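Local coordinates for 2-oxoglutarate-dependent dioxygenase tropC (Talaromyces stipitatus, PDB 6XJJ), which is an iron- and 2-oxoglutarate-dependent dioxygenase of the fungal tropolone biosynthesis pathway, at residues N212-N217 / F316-N321. Sequence-based numbering, arbitrary orientation.
Sequences NDILIN and FFLNGN
Leu318 meets Ile214 and Leu215 where the last strand of the double-stranded beta-helix (jelly-roll) core, the fold of 2-oxoglutarate-dependent dioxygenases, runs out into a loop against a short 3-10 turn. The case illustrates how a loop can pack on a strand end through an apolar branch, with a less certain polar contact beyond.

The apolar part centres on Leu318 CD2. This methyl lies 3.7 Å from Ile214 CD1, the two side chains crossing at a slant, and 4.1 Å from Leu215 CD2, where they cross nearly perpendicularly. Leu318 carries CG anti to its own backbone N (chi1 171°), which sets CD2 against the Ile214 and Leu215 side chains. The other methyl, Leu318 CD1, is turned to the backbone, 3.9 Å from Ile214 O. Leu318 also touches Val193, and Leu215 touches Ser190, both of helix 171-204, while backbone bonds tie Leu318 to Val249, at the start of the neighbouring strand 249-253, and to Cys248 just before it. The bound iron ion is about 13 Å from the Leu318 side chain.

The polar part belongs to Asn321, which is poorly ordered. The turn closes on itself through Ile216 N and Asp213 O, and just beyond, Asn321 ND2 is modelled 2.5 Å from Ile216 O, too close for the apparent hydrogen bond to be relied on. The amide orientation is uncertain as well, since Asn321 OD1 is placed 2.6 Å from Asn217 O, one acceptor facing another.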
ATOM      1  N   ASN A 212      -4.914 -17.980  -0.289  1.00 76.62           N
ATOM      2  CA  ASN A 212      -5.443 -17.465  -1.543  1.00 73.14           C
ATOM      3  C   ASN A 212      -6.909 -17.051  -1.464  1.00 73.63           C
ATOM      4  O   ASN A 212      -7.404 -16.435  -2.411  1.00 73.28           O
ATOM      5  CB  ASN A 212      -5.247 -18.504  -2.641  1.00 70.66           C
ATOM      6  CG  ASN A 212      -3.779 -18.744  -2.949  1.00 79.65           C
ATOM      7  OD1 ASN A 212      -2.912 -17.966  -2.535  1.00 77.31           O
ATOM      8  ND2 ASN A 212      -3.497 -19.783  -3.728  1.00 69.39           N
ATOM      9  N   ASP A 213      -7.612 -17.338  -0.368  1.00 76.68           N
ATOM     10  CA  ASP A 213      -9.015 -16.944  -0.273  1.00 77.17           C
ATOM     11  C   ASP A 213      -9.209 -15.439  -0.110  1.00 87.05           C
ATOM     12  O   ASP A 213     -10.307 -14.943  -0.384  1.00 83.08           O
ATOM     13  CB  ASP A 213      -9.684 -17.682   0.885  1.00 97.04           C
ATOM     14  CG  ASP A 213      -9.889 -19.152   0.586  1.00104.25           C
ATOM     15  OD1 ASP A 213      -9.799 -19.528  -0.600  1.00102.61           O
ATOM     16  OD2 ASP A 213     -10.136 -19.935   1.524  1.00 98.68           O
ATOM     17  N   ILE A 214      -8.191 -14.702   0.350  1.00 86.28           N
ATOM     18  CA  ILE A 214      -8.287 -13.243   0.363  1.00 74.96           C
ATOM     19  C   ILE A 214      -8.276 -12.655  -1.036  1.00 75.17           C
ATOM     20  O   ILE A 214      -8.614 -11.478  -1.209  1.00 71.82           O
ATOM     21  CB  ILE A 214      -7.158 -12.567   1.164  1.00 80.65           C
ATOM     22  CG1 ILE A 214      -5.804 -13.170   0.782  1.00 88.64           C
ATOM     23  CG2 ILE A 214      -7.438 -12.602   2.669  1.00 98.73           C
ATOM     24  CD1 ILE A 214      -4.603 -12.374   1.245  1.00 88.37           C
ATOM     25  N   LEU A 215      -7.858 -13.416  -2.040  1.00 73.38           N
ATOM     26  CA  LEU A 215      -7.964 -12.925  -3.404  1.00 68.55           C
ATOM     27  C   LEU A 215      -9.377 -13.066  -3.954  1.00 71.66           C
ATOM     28  O   LEU A 215      -9.684 -12.447  -4.978  1.00 71.98           O
ATOM     29  CB  LEU A 215      -6.960 -13.656  -4.296  1.00 60.12           C
ATOM     30  CG  LEU A 215      -5.508 -13.508  -3.828  1.00 73.73           C
ATOM     31  CD1 LEU A 215      -4.598 -14.348  -4.674  1.00 65.17           C
ATOM     32  CD2 LEU A 215      -5.042 -12.061  -3.828  1.00 61.59           C
ATOM     33  N   ILE A 216     -10.237 -13.833  -3.283  1.00 79.02           N
ATOM     34  CA  ILE A 216     -11.635 -13.993  -3.680  1.00 80.16           C
ATOM     35  C   ILE A 216     -12.405 -12.723  -3.319  1.00 87.20           C
ATOM     36  O   ILE A 216     -12.752 -12.503  -2.155  1.00 73.17           O
ATOM     37  CB  ILE A 216     -12.272 -15.220  -3.016  1.00 83.41           C
ATOM     38  CG1 ILE A 216     -11.532 -16.508  -3.393  1.00 73.72           C
ATOM     39  CG2 ILE A 216     -13.740 -15.328  -3.394  1.00 71.98           C
ATOM     40  CD1 ILE A 216     -11.495 -16.809  -4.887  1.00 87.27           C
ATOM     41  N   ASN A 217     -12.708 -11.908  -4.322  1.00 85.24           N
ATOM     42  CA  ASN A 217     -13.568 -10.743  -4.164  1.00 88.10           C
ATOM     43  C   ASN A 217     -12.946  -9.796  -3.145  1.00 79.20           C
ATOM     44  O   ASN A 217     -13.558  -9.498  -2.112  1.00 77.69           O
ATOM     45  CB  ASN A 217     -14.965 -11.163  -3.710  1.00 77.45           C
ATOM     46  CG  ASN A 217     -16.035 -10.201  -4.177  1.00101.03           C
ATOM     47  OD1 ASN A 217     -16.007  -9.749  -5.326  1.00 96.87           O
ATOM     48  ND2 ASN A 217     -16.940  -9.820  -3.275  1.00 99.27           N
ATOM     49  N   PHE A 316      -1.253   1.035  -2.164  1.00 74.50           N
ATOM     50  CA  PHE A 316      -2.354   0.115  -2.390  1.00 71.08           C
ATOM     51  C   PHE A 316      -2.292  -0.974  -1.339  1.00 61.16           C
ATOM     52  O   PHE A 316      -1.206  -1.397  -0.928  1.00 71.27           O
ATOM     53  CB  PHE A 316      -2.350  -0.332  -3.901  1.00 65.11           C
ATOM     54  CG  PHE A 316      -3.092  -1.624  -4.249  1.00 60.27           C
ATOM     55  CD1 PHE A 316      -3.342  -2.661  -3.366  1.00 78.79           C
ATOM     56  CD2 PHE A 316      -3.896  -1.582  -5.379  1.00 58.87           C
ATOM     57  CE1 PHE A 316      -4.095  -3.766  -3.743  1.00 68.72           C
ATOM     58  CE2 PHE A 316      -4.688  -2.661  -5.737  1.00 74.02           C
ATOM     59  CZ  PHE A 316      -4.794  -3.738  -4.908  1.00 62.98           C
ATOM     60  N   PHE A 317      -3.472  -1.361  -0.842  1.00 56.14           N
ATOM     61  CA  PHE A 317      -3.544  -2.296   0.262  1.00 74.47           C
ATOM     62  C   PHE A 317      -4.530  -3.397  -0.073  1.00 73.93           C
ATOM     63  O   PHE A 317      -5.488  -3.195  -0.826  1.00 66.28           O
ATOM     64  CB  PHE A 317      -3.972  -1.666   1.628  1.00 70.78           C
ATOM     65  CG  PHE A 317      -3.399  -0.295   1.909  1.00 69.74           C
ATOM     66  CD1 PHE A 317      -3.514   0.740   0.997  1.00 71.25           C
ATOM     67  CD2 PHE A 317      -2.565  -0.107   3.002  1.00 64.00           C
ATOM     68  CE1 PHE A 317      -2.964   1.981   1.254  1.00 68.24           C
ATOM     69  CE2 PHE A 317      -1.982   1.120   3.237  1.00 63.41           C
ATOM     70  CZ  PHE A 317      -2.178   2.158   2.362  1.00 60.79           C
ATOM     71  N   LEU A 318      -4.268  -4.566   0.502  1.00 77.33           N
ATOM     72  CA  LEU A 318      -5.142  -5.726   0.424  1.00 71.67           C
ATOM     73  C   LEU A 318      -5.566  -6.075   1.845  1.00 71.22           C
ATOM     74  O   LEU A 318      -4.732  -6.471   2.669  1.00 69.03           O
ATOM     75  CB  LEU A 318      -4.429  -6.893  -0.259  1.00 65.52           C
ATOM     76  CG  LEU A 318      -5.144  -8.250  -0.222  1.00 75.07           C
ATOM     77  CD1 LEU A 318      -6.491  -8.180  -0.923  1.00 73.39           C
ATOM     78  CD2 LEU A 318      -4.260  -9.328  -0.838  1.00 72.62           C
ATOM     79  N   ASN A 319      -6.854  -5.916   2.132  1.00 71.92           N
ATOM     80  CA  ASN A 319      -7.409  -6.207   3.446  1.00 81.36           C
ATOM     81  C   ASN A 319      -8.133  -7.548   3.421  1.00 84.26           C
ATOM     82  O   ASN A 319      -8.431  -8.103   2.361  1.00 92.17           O
ATOM     83  CB  ASN A 319      -8.375  -5.097   3.881  1.00 75.45           C
ATOM     84  CG  ASN A 319      -7.678  -3.777   4.119  1.00 72.55           C
ATOM     85  OD1 ASN A 319      -6.506  -3.734   4.493  1.00 76.38           O
ATOM     86  ND2 ASN A 319      -8.386  -2.686   3.864  1.00 74.30           N
ATOM     87  N   GLY A 320      -8.405  -8.069   4.618  1.00106.88           N
ATOM     88  CA  GLY A 320      -9.298  -9.206   4.743  1.00 97.14           C
ATOM     89  C   GLY A 320     -10.666  -8.914   4.161  1.00118.14           C
ATOM     90  O   GLY A 320     -11.089  -7.762   4.017  1.00103.38           O
ATOM     91  N   ASN A 321     -11.359  -9.990   3.803  1.00147.81           N
ATOM     92  CA  ASN A 321     -12.657  -9.851   3.173  1.00146.90           C
ATOM     93  C   ASN A 321     -13.761  -9.477   4.155  1.00152.73           C
ATOM     94  O   ASN A 321     -13.634  -9.597   5.379  1.00171.96           O
ATOM     95  CB  ASN A 321     -13.012 -11.122   2.412  1.00151.14           C
ATOM     96  CG  ASN A 321     -12.828 -10.951   0.922  1.00148.54           C
ATOM     97  OD1 ASN A 321     -13.020  -9.849   0.403  1.00132.44           O
ATOM     98  ND2 ASN A 321     -12.421 -12.001   0.232  1.00151.45           N
TER